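Local coordinates for SorB (Sorangium cellulosum, PDB 6B2V), which serves the trans-acyltransferase assembly line that makes the antibiotic sorangicin, here through the pyran synthase domain of module nine, which forms a pyran ring, at residues L176-L181 and A188-Q193; V35-G40 and R104-D109; W240-P245 and L280-G285; M167-S172 and R228-P233. All coordinates share one frame; numbering follows the deposited sequence.

Contact 1 of 4, residues L176-L181 and A188-Q193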
loop_
_atom_site.group_PDB
_atom_site.type_symbol
_atom_site.label_atom_id
_atom_site.label_comp_id
_atom_site.label_asym_id
_atom_site.label_seq_id
_atom_site.Cartn_x
_atom_site.Cartn_y
_atom_site.Cartn_z
ATOM N N LEU A 176 8.038 -1.318 -11.158
ATOM C CA LEU A 176 7.005 -2.176 -10.649
ATOM C C LEU A 176 7.285 -3.641 -11.010
ATOM O O LEU A 176 8.119 -3.920 -11.811
ATOM C CB LEU A 176 5.657 -1.786 -11.207
ATOM C CG LEU A 176 5.172 -0.376 -10.921
ATOM C CD1 LEU A 176 3.837 -0.138 -11.542
ATOM C CD2 LEU A 176 5.188 -0.128 -9.443
ATOM N N TRP A 177 6.562 -4.536 -10.370
ATOM C CA TRP A 177 6.684 -5.944 -10.597
ATOM C C TRP A 177 5.677 -6.508 -11.610
ATOM O O TRP A 177 5.733 -7.628 -11.952
ATOM C CB TRP A 177 6.482 -6.704 -9.290
ATOM C CG TRP A 177 7.510 -6.507 -8.203
ATOM C CD1 TRP A 177 8.113 -5.366 -7.840
ATOM C CD2 TRP A 177 8.009 -7.517 -7.327
ATOM N NE1 TRP A 177 8.966 -5.596 -6.825
ATOM C CE2 TRP A 177 8.892 -6.912 -6.464
ATOM C CE3 TRP A 177 7.771 -8.867 -7.187
ATOM C CZ2 TRP A 177 9.578 -7.631 -5.511
ATOM C CZ3 TRP A 177 8.436 -9.559 -6.240
ATOM C CH2 TRP A 177 9.323 -8.943 -5.422
ATOM N N ILE A 178 4.763 -5.676 -12.056
ATOM C CA ILE A 178 3.765 -6.169 -12.976
ATOM C C ILE A 178 4.302 -6.637 -14.319
ATOM O O ILE A 178 5.032 -5.945 -14.928
ATOM C CB ILE A 178 2.688 -5.102 -13.164
ATOM C CG1 ILE A 178 2.087 -4.799 -11.817
ATOM C CG2 ILE A 178 1.606 -5.597 -14.100
ATOM C CD1 ILE A 178 1.183 -3.631 -11.860
ATOM N N ALA A 179 3.948 -7.854 -14.708
ATOM C CA ALA A 179 4.377 -8.421 -15.971
ATOM C C ALA A 179 3.258 -8.654 -16.953
ATOM O O ALA A 179 3.460 -8.707 -18.104
ATOM C CB ALA A 179 5.069 -9.722 -15.761
ATOM N N SER A 180 2.079 -8.853 -16.445
ATOM C CA SER A 180 0.880 -9.038 -17.241
ATOM C C SER A 180 -0.353 -8.647 -16.436
ATOM O O SER A 180 -0.305 -8.613 -15.273
ATOM C CB SER A 180 0.700 -10.501 -17.668
ATOM O OG SER A 180 0.277 -11.261 -16.570
ATOM N N LEU A 181 -1.440 -8.333 -17.124
ATOM C CA LEU A 181 -2.674 -7.987 -16.488
ATOM C C LEU A 181 -3.921 -8.447 -17.275
ATOM O O LEU A 181 -4.034 -8.124 -18.380
ATOM C CB LEU A 181 -2.715 -6.466 -16.305
ATOM C CG LEU A 181 -3.958 -5.839 -15.663
ATOM C CD1 LEU A 181 -4.206 -6.370 -14.270
ATOM C CD2 LEU A 181 -3.790 -4.330 -15.539
ATOM N N ALA A 188 -9.639 -8.508 -11.433
ATOM C CA ALA A 188 -8.384 -8.428 -12.141
ATOM C C ALA A 188 -7.294 -9.333 -11.542
ATOM O O ALA A 188 -7.241 -9.537 -10.398
ATOM C CB ALA A 188 -7.881 -6.997 -12.144
ATOM N N LEU A 189 -6.467 -9.835 -12.427
ATOM C CA LEU A 189 -5.339 -10.647 -12.069
ATOM C C LEU A 189 -4.065 -10.190 -12.808
ATOM O O LEU A 189 -3.983 -10.167 -13.990
ATOM C CB LEU A 189 -5.638 -12.099 -12.372
ATOM C CG LEU A 189 -4.618 -13.126 -11.928
ATOM C CD1 LEU A 189 -4.634 -13.350 -10.440
ATOM C CD2 LEU A 189 -4.818 -14.427 -12.697
ATOM N N ALA A 190 -3.088 -9.846 -11.996
ATOM C CA ALA A 190 -1.784 -9.427 -12.501
ATOM C C ALA A 190 -0.723 -10.437 -12.122
ATOM O O ALA A 190 -0.707 -10.868 -11.047
ATOM C CB ALA A 190 -1.371 -8.088 -11.921
ATOM N N SER A 191 0.103 -10.808 -13.083
ATOM C CA SER A 191 1.233 -11.650 -12.766
ATOM C C SER A 191 2.436 -10.741 -12.463
ATOM O O SER A 191 2.534 -9.683 -12.978
ATOM C CB SER A 191 1.537 -12.652 -13.837
ATOM O OG SER A 191 2.060 -11.994 -14.914
ATOM N N LEU A 192 3.303 -11.209 -11.577
ATOM C CA LEU A 192 4.448 -10.437 -11.136
ATOM C C LEU A 192 5.771 -11.089 -11.410
ATOM O O LEU A 192 5.872 -12.249 -11.397
ATOM C CB LEU A 192 4.425 -10.249 -9.626
ATOM C CG LEU A 192 3.181 -9.618 -9.061
ATOM C CD1 LEU A 192 3.310 -9.561 -7.561
ATOM C CD2 LEU A 192 2.858 -8.253 -9.626
ATOM N N GLN A 193 6.747 -10.262 -11.691
ATOM C CA GLN A 193 8.133 -10.708 -11.843
ATOM C C GLN A 193 9.003 -9.728 -11.039
ATOM O O GLN A 193 8.911 -8.558 -11.207
ATOM C CB GLN A 193 8.535 -10.696 -13.282
ATOM C CG GLN A 193 9.931 -11.209 -13.534
ATOM C CD GLN A 193 10.200 -11.367 -15.011
ATOM O OE1 GLN A 193 9.291 -11.626 -15.797
ATOM N NE2 GLN A 193 11.446 -11.157 -15.400
HETATM O O HOH W 1 -2.273 -11.885 -15.528
#

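Contact 2 of 4, residues V35-G40 and R104-D109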
loop_
_atom_site.group_PDB
_atom_site.type_symbol
_atom_site.label_atom_id
_atom_site.label_comp_id
_atom_site.label_asym_id
_atom_site.label_seq_id
_atom_site.Cartn_x
_atom_site.Cartn_y
_atom_site.Cartn_z
ATOM N N VAL A 35 12.245 10.438 18.432
ATOM C CA VAL A 35 12.094 11.788 18.829
ATOM C C VAL A 35 11.253 11.900 20.093
ATOM O O VAL A 35 10.383 11.140 20.318
ATOM C CB VAL A 35 11.559 12.516 17.609
ATOM C CG1 VAL A 35 10.307 13.275 17.804
ATOM C CG2 VAL A 35 12.651 13.223 16.886
ATOM N N ALA A 36 11.591 12.848 20.944
ATOM C CA ALA A 36 10.908 12.966 22.212
ATOM C C ALA A 36 9.462 13.396 22.164
ATOM O O ALA A 36 9.105 14.232 21.408
ATOM C CB ALA A 36 11.707 13.827 23.166
ATOM N N ASP A 37 8.669 12.765 23.005
ATOM C CA ASP A 37 7.257 12.985 23.166
ATOM C C ASP A 37 6.834 12.656 24.606
ATOM O O ASP A 37 7.569 12.069 25.366
ATOM C CB ASP A 37 6.450 12.143 22.191
ATOM C CG ASP A 37 5.261 12.863 21.653
ATOM O OD1 ASP A 37 4.994 13.977 22.033
ATOM O OD2 ASP A 37 4.572 12.318 20.815
ATOM N N ALA A 38 5.569 12.891 24.894
ATOM C CA ALA A 38 5.004 12.732 26.222
ATOM C C ALA A 38 3.821 11.834 26.365
ATOM O O ALA A 38 3.218 11.463 25.422
ATOM C CB ALA A 38 4.550 14.079 26.679
ATOM N N GLU A 39 3.517 11.474 27.582
ATOM C CA GLU A 39 2.325 10.706 27.893
ATOM C C GLU A 39 1.984 9.348 27.250
ATOM O O GLU A 39 0.816 9.062 27.025
ATOM C CB GLU A 39 1.107 11.614 27.737
ATOM C CG GLU A 39 1.217 13.016 28.190
ATOM C CD GLU A 39 0.133 13.840 27.537
ATOM O OE1 GLU A 39 -0.940 13.942 28.159
ATOM O OE2 GLU A 39 0.333 14.330 26.395
ATOM N N GLY A 40 2.885 8.416 27.108
ATOM C CA GLY A 40 2.417 7.215 26.445
ATOM C C GLY A 40 2.269 7.438 24.944
ATOM O O GLY A 40 1.266 7.098 24.305
ATOM N N ARG A 104 7.330 12.898 10.330
ATOM C CA ARG A 104 7.232 12.369 11.670
ATOM C C ARG A 104 6.034 11.485 11.825
ATOM O O ARG A 104 5.061 11.746 11.240
ATOM C CB ARG A 104 7.153 13.516 12.674
ATOM C CG ARG A 104 7.153 13.081 14.113
ATOM C CD ARG A 104 6.957 14.232 15.077
ATOM N NE ARG A 104 7.900 15.320 14.882
ATOM C CZ ARG A 104 7.712 16.528 15.396
ATOM N NH1 ARG A 104 6.626 16.782 16.076
ATOM N NH2 ARG A 104 8.577 17.488 15.212
ATOM N N VAL A 105 6.182 10.400 12.565
ATOM C CA VAL A 105 5.085 9.525 12.829
ATOM C C VAL A 105 4.963 9.386 14.325
ATOM O O VAL A 105 5.899 9.066 14.961
ATOM C CB VAL A 105 5.242 8.159 12.122
ATOM C CG1 VAL A 105 6.514 7.482 12.500
ATOM C CG2 VAL A 105 4.080 7.261 12.415
ATOM N N VAL A 106 3.782 9.625 14.841
ATOM C CA VAL A 106 3.497 9.545 16.255
ATOM C C VAL A 106 2.578 8.363 16.548
ATOM O O VAL A 106 1.595 8.194 15.919
ATOM C CB VAL A 106 2.814 10.843 16.723
ATOM C CG1 VAL A 106 2.471 10.803 18.201
ATOM C CG2 VAL A 106 3.703 12.007 16.467
ATOM N N LEU A 107 2.941 7.570 17.535
ATOM C CA LEU A 107 2.183 6.420 17.937
ATOM C C LEU A 107 1.569 6.668 19.288
ATOM O O LEU A 107 2.243 7.085 20.136
ATOM C CB LEU A 107 3.104 5.232 18.069
ATOM C CG LEU A 107 3.948 4.871 16.855
ATOM C CD1 LEU A 107 4.830 3.667 17.171
ATOM C CD2 LEU A 107 3.027 4.554 15.701
ATOM N N SER A 108 0.300 6.401 19.441
ATOM C CA SER A 108 -0.409 6.588 20.689
ATOM C C SER A 108 -1.242 5.360 21.042
ATOM O O SER A 108 -1.620 4.628 20.210
ATOM C CB SER A 108 -1.288 7.794 20.594
ATOM O OG SER A 108 -2.224 7.646 19.579
ATOM N N ASP A 109 -1.523 5.169 22.319
ATOM C CA ASP A 109 -2.245 3.998 22.745
ATOM C C ASP A 109 -3.650 3.951 22.191
ATOM O O ASP A 109 -4.308 4.909 22.132
ATOM C CB ASP A 109 -2.295 3.924 24.282
ATOM C CG ASP A 109 -0.964 3.575 24.908
ATOM O OD1 ASP A 109 0.105 3.693 24.277
ATOM O OD2 ASP A 109 -0.977 3.223 26.096
HETATM O O HOH W 2 -1.219 7.724 24.294
#

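Contact 3 of 4, residues W240-P245 and L280-G285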
loop_
_atom_site.group_PDB
_atom_site.type_symbol
_atom_site.label_atom_id
_atom_site.label_comp_id
_atom_site.label_asym_id
_atom_site.label_seq_id
_atom_site.Cartn_x
_atom_site.Cartn_y
_atom_site.Cartn_z
ATOM N N TRP A 240 -3.539 -6.829 6.154
ATOM C CA TRP A 240 -3.071 -7.923 6.978
ATOM C C TRP A 240 -1.827 -8.536 6.344
ATOM O O TRP A 240 -1.857 -8.845 5.242
ATOM C CB TRP A 240 -4.175 -8.975 7.152
ATOM C CG TRP A 240 -5.423 -8.442 7.783
ATOM C CD1 TRP A 240 -6.628 -8.346 7.214
ATOM C CD2 TRP A 240 -5.559 -7.927 9.104
ATOM N NE1 TRP A 240 -7.526 -7.819 8.082
ATOM C CE2 TRP A 240 -6.890 -7.551 9.258
ATOM C CE3 TRP A 240 -4.692 -7.760 10.164
ATOM C CZ2 TRP A 240 -7.363 -6.992 10.430
ATOM C CZ3 TRP A 240 -5.187 -7.191 11.330
ATOM C CH2 TRP A 240 -6.494 -6.846 11.444
ATOM N N ILE A 241 -0.758 -8.688 7.101
ATOM C CA ILE A 241 0.485 -9.185 6.618
ATOM C C ILE A 241 0.699 -10.615 7.116
ATOM O O ILE A 241 0.795 -10.819 8.280
ATOM C CB ILE A 241 1.578 -8.325 7.264
ATOM C CG1 ILE A 241 1.386 -6.856 6.901
ATOM C CG2 ILE A 241 2.920 -8.800 6.816
ATOM C CD1 ILE A 241 2.028 -5.912 7.904
ATOM N N TYR A 242 0.715 -11.589 6.228
ATOM C CA TYR A 242 0.860 -12.980 6.646
ATOM C C TYR A 242 2.247 -13.583 6.510
ATOM O O TYR A 242 2.655 -14.334 7.315
ATOM C CB TYR A 242 -0.186 -13.850 5.933
ATOM C CG TYR A 242 -1.605 -13.487 6.252
ATOM C CD1 TYR A 242 -2.168 -13.835 7.439
ATOM C CD2 TYR A 242 -2.394 -12.805 5.351
ATOM C CE1 TYR A 242 -3.470 -13.515 7.720
ATOM C CE2 TYR A 242 -3.683 -12.481 5.626
ATOM C CZ TYR A 242 -4.204 -12.826 6.828
ATOM O OH TYR A 242 -5.488 -12.517 7.109
ATOM N N SER A 243 2.927 -13.200 5.471
ATOM C CA SER A 243 4.275 -13.667 5.225
ATOM C C SER A 243 5.045 -12.745 4.268
ATOM O O SER A 243 4.503 -11.841 3.791
ATOM C CB SER A 243 4.285 -15.128 4.831
ATOM O OG SER A 243 3.925 -15.237 3.547
ATOM N N ASP A 244 6.304 -13.018 3.995
ATOM C CA ASP A 244 7.095 -12.106 3.194
ATOM C C ASP A 244 6.508 -11.894 1.815
ATOM O O ASP A 244 6.432 -12.787 1.045
ATOM C CB ASP A 244 8.494 -12.744 3.034
ATOM C CG ASP A 244 9.540 -11.831 2.353
ATOM O OD1 ASP A 244 9.282 -10.824 1.810
ATOM O OD2 ASP A 244 10.691 -12.214 2.393
ATOM N N PRO A 245 6.239 -10.641 1.486
ATOM C CA PRO A 245 5.639 -10.280 0.215
ATOM C C PRO A 245 6.535 -10.437 -1.017
ATOM O O PRO A 245 6.130 -10.548 -2.105
ATOM C CB PRO A 245 5.225 -8.830 0.392
ATOM C CG PRO A 245 5.876 -8.348 1.586
ATOM C CD PRO A 245 6.361 -9.485 2.380
ATOM N N LEU A 280 -0.057 -13.565 0.983
ATOM C CA LEU A 280 1.087 -12.919 1.615
ATOM C C LEU A 280 0.608 -11.642 2.275
ATOM O O LEU A 280 0.948 -11.354 3.362
ATOM C CB LEU A 280 2.216 -12.650 0.583
ATOM C CG LEU A 280 2.492 -13.839 -0.328
ATOM C CD1 LEU A 280 3.642 -13.439 -1.216
ATOM C CD2 LEU A 280 2.873 -15.087 0.470
ATOM N N MET A 281 -0.201 -10.900 1.559
ATOM C CA MET A 281 -0.815 -9.713 2.107
ATOM C C MET A 281 -2.204 -9.540 1.573
ATOM O O MET A 281 -2.419 -9.766 0.451
ATOM C CB MET A 281 -0.058 -8.440 1.789
ATOM C CG MET A 281 1.303 -8.357 2.389
ATOM S SD MET A 281 2.052 -6.761 2.098
ATOM C CE MET A 281 1.949 -6.743 0.328
ATOM N N ALA A 282 -3.096 -9.125 2.459
ATOM C CA ALA A 282 -4.476 -8.875 2.123
ATOM C C ALA A 282 -4.861 -7.427 2.415
ATOM O O ALA A 282 -4.800 -6.978 3.531
ATOM C CB ALA A 282 -5.400 -9.784 2.894
ATOM N N PHE A 283 -5.289 -6.746 1.357
ATOM C CA PHE A 283 -5.808 -5.382 1.447
ATOM C C PHE A 283 -7.331 -5.481 1.357
ATOM O O PHE A 283 -7.848 -5.958 0.453
ATOM C CB PHE A 283 -5.301 -4.493 0.305
ATOM C CG PHE A 283 -3.863 -4.091 0.398
ATOM C CD1 PHE A 283 -2.872 -4.866 -0.128
ATOM C CD2 PHE A 283 -3.516 -2.892 0.948
ATOM C CE1 PHE A 283 -1.577 -4.487 -0.053
ATOM C CE2 PHE A 283 -2.226 -2.507 0.997
ATOM C CZ PHE A 283 -1.256 -3.301 0.501
ATOM N N ARG A 284 -8.003 -5.052 2.414
ATOM C CA ARG A 284 -9.417 -5.100 2.450
ATOM C C ARG A 284 -10.017 -3.728 2.425
ATOM O O ARG A 284 -9.683 -2.932 3.204
ATOM C CB ARG A 284 -9.915 -5.707 3.740
ATOM C CG ARG A 284 -9.292 -6.992 4.137
ATOM C CD ARG A 284 -9.615 -8.074 3.202
ATOM N NE ARG A 284 -10.983 -8.437 3.203
ATOM C CZ ARG A 284 -11.502 -9.254 2.321
ATOM N NH1 ARG A 284 -10.719 -9.772 1.436
ATOM N NH2 ARG A 284 -12.780 -9.584 2.359
ATOM N N GLY A 285 -10.976 -3.544 1.563
ATOM C CA GLY A 285 -11.676 -2.282 1.534
ATOM C C GLY A 285 -10.949 -1.023 1.209
ATOM O O GLY A 285 -10.968 -0.087 1.943
#

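Contact 4 of 4, residues M167-S172 and R228-P233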
loop_
_atom_site.group_PDB
_atom_site.type_symbol
_atom_site.label_atom_id
_atom_site.label_comp_id
_atom_site.label_asym_id
_atom_site.label_seq_id
_atom_site.Cartn_x
_atom_site.Cartn_y
_atom_site.Cartn_z
ATOM N N MET A 167 -2.982 6.837 -17.959
ATOM C CA MET A 167 -3.864 7.281 -16.921
ATOM C C MET A 167 -3.173 8.094 -15.860
ATOM O O MET A 167 -3.787 8.437 -14.907
ATOM C CB MET A 167 -4.722 6.141 -16.387
ATOM C CG MET A 167 -5.826 5.792 -17.399
ATOM S SD MET A 167 -7.052 4.596 -16.895
ATOM C CE MET A 167 -5.974 3.236 -16.353
ATOM N N GLY A 168 -1.915 8.413 -16.050
ATOM C CA GLY A 168 -1.243 9.244 -15.095
ATOM C C GLY A 168 -0.634 8.652 -13.847
ATOM O O GLY A 168 -0.342 9.359 -12.956
ATOM N N MET A 169 -0.388 7.361 -13.854
ATOM C CA MET A 169 0.204 6.711 -12.699
ATOM C C MET A 169 1.549 7.325 -12.400
ATOM O O MET A 169 2.371 7.439 -13.272
ATOM C CB MET A 169 0.356 5.226 -13.039
ATOM C CG MET A 169 1.113 4.377 -12.077
ATOM S SD MET A 169 1.297 2.671 -12.620
ATOM C CE MET A 169 2.326 2.805 -14.089
ATOM N N PRO A 170 1.777 7.719 -11.162
ATOM C CA PRO A 170 3.067 8.286 -10.772
ATOM C C PRO A 170 4.223 7.292 -10.819
ATOM O O PRO A 170 5.309 7.647 -11.060
ATOM C CB PRO A 170 2.824 8.788 -9.355
ATOM C CG PRO A 170 1.386 8.888 -9.247
ATOM C CD PRO A 170 0.767 7.893 -10.127
ATOM N N ALA A 171 3.927 6.037 -10.545
ATOM C CA ALA A 171 4.958 5.014 -10.517
ATOM C C ALA A 171 5.641 4.727 -11.864
ATOM O O ALA A 171 5.018 4.683 -12.860
ATOM C CB ALA A 171 4.375 3.723 -9.998
ATOM N N SER A 172 6.918 4.436 -11.800
ATOM C CA SER A 172 7.642 4.064 -12.976
ATOM C C SER A 172 7.287 2.596 -13.229
ATOM O O SER A 172 7.617 1.759 -12.469
ATOM C CB SER A 172 9.129 4.172 -12.710
ATOM O OG SER A 172 9.519 5.512 -12.590
ATOM N N ARG A 228 -10.424 7.785 -16.769
ATOM C CA ARG A 228 -9.060 7.775 -17.183
ATOM C C ARG A 228 -8.085 8.609 -16.337
ATOM O O ARG A 228 -6.991 8.729 -16.699
ATOM C CB ARG A 228 -8.980 8.267 -18.635
ATOM C CG ARG A 228 -9.288 7.202 -19.639
ATOM C CD ARG A 228 -9.315 7.738 -21.065
ATOM N NE ARG A 228 -7.988 7.975 -21.577
ATOM C CZ ARG A 228 -7.269 7.082 -22.229
ATOM N NH1 ARG A 228 -7.705 5.851 -22.440
ATOM N NH2 ARG A 228 -6.123 7.412 -22.660
ATOM N N GLU A 229 -8.524 9.219 -15.269
ATOM C CA GLU A 229 -7.664 10.007 -14.429
ATOM C C GLU A 229 -7.214 9.107 -13.255
ATOM O O GLU A 229 -8.003 8.476 -12.671
ATOM C CB GLU A 229 -8.421 11.234 -13.929
ATOM C CG GLU A 229 -8.906 12.229 -14.989
ATOM C CD GLU A 229 -7.798 13.016 -15.595
ATOM O OE1 GLU A 229 -7.027 13.572 -14.845
ATOM O OE2 GLU A 229 -7.725 13.085 -16.816
ATOM N N TRP A 230 -5.933 9.133 -12.921
ATOM C CA TRP A 230 -5.414 8.269 -11.847
ATOM C C TRP A 230 -6.070 8.528 -10.521
ATOM O O TRP A 230 -6.443 9.638 -10.228
ATOM C CB TRP A 230 -3.902 8.441 -11.684
ATOM C CG TRP A 230 -3.250 7.330 -10.912
ATOM C CD1 TRP A 230 -2.684 7.395 -9.713
ATOM C CD2 TRP A 230 -3.203 5.978 -11.299
ATOM N NE1 TRP A 230 -2.262 6.168 -9.317
ATOM C CE2 TRP A 230 -2.579 5.276 -10.288
ATOM C CE3 TRP A 230 -3.643 5.291 -12.408
ATOM C CZ2 TRP A 230 -2.351 3.940 -10.375
ATOM C CZ3 TRP A 230 -3.410 3.970 -12.494
ATOM C CH2 TRP A 230 -2.770 3.303 -11.483
ATOM N N ARG A 231 -6.211 7.467 -9.752
ATOM C CA ARG A 231 -6.778 7.567 -8.453
ATOM C C ARG A 231 -5.746 7.140 -7.406
ATOM O O ARG A 231 -4.942 6.312 -7.642
ATOM C CB ARG A 231 -8.069 6.751 -8.374
ATOM C CG ARG A 231 -9.193 7.291 -9.266
ATOM C CD ARG A 231 -10.448 6.461 -9.278
ATOM N NE ARG A 231 -11.518 7.132 -9.990
ATOM C CZ ARG A 231 -12.752 6.722 -10.028
ATOM N NH1 ARG A 231 -13.125 5.632 -9.430
ATOM N NH2 ARG A 231 -13.641 7.429 -10.670
ATOM N N PHE A 232 -5.799 7.799 -6.272
ATOM C CA PHE A 232 -4.906 7.576 -5.164
ATOM C C PHE A 232 -5.625 7.024 -3.955
ATOM O O PHE A 232 -6.733 7.341 -3.730
ATOM C CB PHE A 232 -4.228 8.885 -4.780
ATOM C CG PHE A 232 -3.527 9.526 -5.888
ATOM C CD1 PHE A 232 -4.201 10.302 -6.767
ATOM C CD2 PHE A 232 -2.218 9.322 -6.059
ATOM C CE1 PHE A 232 -3.571 10.894 -7.811
ATOM C CE2 PHE A 232 -1.555 9.901 -7.106
ATOM C CZ PHE A 232 -2.243 10.695 -7.980
ATOM N N PRO A 233 -4.925 6.221 -3.176
ATOM C CA PRO A 233 -5.567 5.656 -2.007
ATOM C C PRO A 233 -6.113 6.766 -1.052
ATOM O O PRO A 233 -5.441 7.670 -0.819
ATOM C CB PRO A 233 -4.417 4.879 -1.334
ATOM C CG PRO A 233 -3.607 4.473 -2.501
ATOM C CD PRO A 233 -3.657 5.561 -3.491
#

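Contact 1 of 4, residues L176-L181 and A188-Q193
Ser180 and Ser191 meet hydroxyl to hydroxyl across an antiparallel hairpin, OG to OG at a short 2.5 Å, and either could be the donor. The strand pairing puts both serines on one face, and the first torsions (chi1 74° and 71°), each OG between backbone N and carbonyl carbon, turn the hydroxyls together. A water extends the pairing: it bonds to Ser180 OG and donates to Leu189 O at 2.9 Å. The hydroxyl pair sits where the strands slip by one residue. Ala179 and Ser180 both face Ser191, a classic beta bulge, with Ala179 N donating to Ser191 O at 2.9 Å. The return bond, from Ser191 N to Ser180 O at 3.1 Å, is more bent, and its donor stands above the carbonyl plane. Nearer the open end, Gln193 N reaches Trp177 O at 2.8 Å within the carbonyl plane.

The opposite face is apolar. Leu192 crosses Ile178 at a slant, its CD2 4.2 Å from Ile178 CG1 and 4.0 Å from Trp177 CB just before the strand, while its CB lies at the edge of the indole. Further along, Leu181 has CG anti to its backbone N (chi1 179°), which carries CD1 over the second strand to 4.1 Å from Ala190 CB.

The hairpin is partly buried, its apolar face turned to the interior of the C-terminal hotdog region. Trp177 and Ile178 rest on Leu209 and Val215 of helix 207-225, Leu192 packs on Val251 of strand 250-255, and Leu181 bonds through its backbone to Val158, so strands flank both sides.

Contact 2 of 4, residues V35-G40 and R104-D109
From Val35 beside Arg104 to Gly40 beside Ser108, the loop runs almost the same way as strand 104-109, the end-to-end directions differing by 14°. Strand 33-35, which leads into the loop, and strand 101-110 both run antiparallel to strand 41-48 between them, which accounts for the shared direction.

At the Val35 and Asp37 end side chains span the gap, the CA atoms of Asp37 and Val106 being 8.6 Å apart. Asp37 and Val106 cross at about a right angle, OD2 of the acid 3.7 Å from CG1 of the valine, and a first torsion of 179° swings that methyl toward the acid. OD2 of Asp37 also forms a salt bridge with Arg41, while OD1 takes a weak bond from Ala38 N. Val35 CG1 approaches the guanidinium of Arg104 obliquely, 4.3 Å from NE. The backbones draw closer at Gly40, where a water joins them, donating to Gly40 O at 2.6 Å and accepting from Asp109 N at 3.2 Å.

This surface contact, consistent with the edge of the N-terminal hotdog, consists of loose van der Waals touches and a single water bridge; no direct hydrogen bond crosses it. Asp37 is probably kept ionised by Arg41. Two acceptors, Gly40 O and Asp109 OD1, face each other at 3.6 Å without a bond, and the water supplies a donor to Gly40 O.

Contact 3 of 4, residues W240-P245 and L280-G285
Leu280 O receives two backbone donors from the turn opposite it: Tyr242 N at 2.9 Å and, more weakly, Ser243 N at 3.4 Å. Next to this fork, Trp240 and Ala282 form an antiparallel hydrogen-bonded pair, Trp240 N to Ala282 O at 2.9 Å and Ala282 N to Trp240 O at 3.1 Å.

The side chain of Leu280 fills the bend in segment 240-245. Its CD2 touches Ser243 OG at 3.3 Å, and CD1 lies against the carbonyl oxygens of Asp244 and Pro245. On the face shared with Ile241, Met281 is bent at its last torsion (chi3 -56°), which folds CE back to 3.9 Å from Pro245 CB; the two side chains meet at a slant. Beyond the strand end, Tyr242 turns a ring edge to the methyl of Ala282, CE2 to CB at 4.2 Å.

A second shell fixes these groups. The hydroxyl of Tyr242 is bonded to Pro139 O, Asp244 makes a salt bridge with Arg246, and Pro245 and Met281 both pack on Leu272, the residue that Leu280 and Met281 jointly face in a classic beta bulge. Phe283, pointing away from segment 240-245, reaches Val213 and Leu214 of helix 207-225. An antiparallel sheet laid against a long central helix is the signature of the hotdog fold, consistent with the C-terminal hotdog region of a dehydratase-like domain.

Contact 4 of 4, residues M167-S172 and R228-P233
Trp230 stands broadside to the loop 167-172, and its side chain meets a different residue at each step outward. CB starts close to the backbone, 3.2 Å from Met167 O. Because CG is anti to the backbone N (chi1 -163°), the indole then swings across the loop, and CG and CD2 pass beneath Met169 CA, the latter at 3.8 Å. On the pyrrole side, CD1 touches Pro170 CD at 3.5 Å, and NE1 lies close to the same carbon. On the benzene side, CE3 comes near Met167 CB. At the far end, CZ2 and CH2 run under Met169 CG.

Met169 lies alongside the indole, pointing the same way. Its CB sits squarely over the six-membered ring, 3.8 Å from the centroid and 1° off the normal, a CH-pi contact. The sulfur follows obliquely, 35° off the normal. Met169 CA and Pro170 CD thus share one face of the tryptophan. Pro170 is also held from the strand side, its CG 3.8 Å from Phe232 CE2, an atom that lies in turn at the indole edge. At the start of the contact, Met167 CG packs against Arg228 O at 3.2 Å.

Trp230 and Met169 continue onto Ile218 and Val215 of helix 207-225, while Pro170 touches His58 and Ser172 bonds through its backbone to Asp57, both in the N-terminal hotdog region. This is a Met-aromatic contact reinforced by proline, at a place where the C-terminal half meets the N-terminal one, consistent with a double-hotdog dehydratase fold.

Contacts 1, 3 and 4 are all partly buried, belong to the C-terminal hotdog region and pack on helix 207-225; contact 2 is at the surface of the N-terminal one, about 38 Å from contact 1 between centres. Contacts 1 and 4 touch directly, Leu176 CD1 meeting Met169 SD at 3.9 Å, and contact 1 is nested inside the loop closed by contact 4. Contacts 3 and 4 use different ends of strand 232-241. Backbone pairing governs contacts 1 and 3, and aromatic and methionine packing dominates contact 4. In contact 2 no direct hydrogen bond crosses and a water makes the polar link, whereas in contact 1 a water only adds to direct bonds.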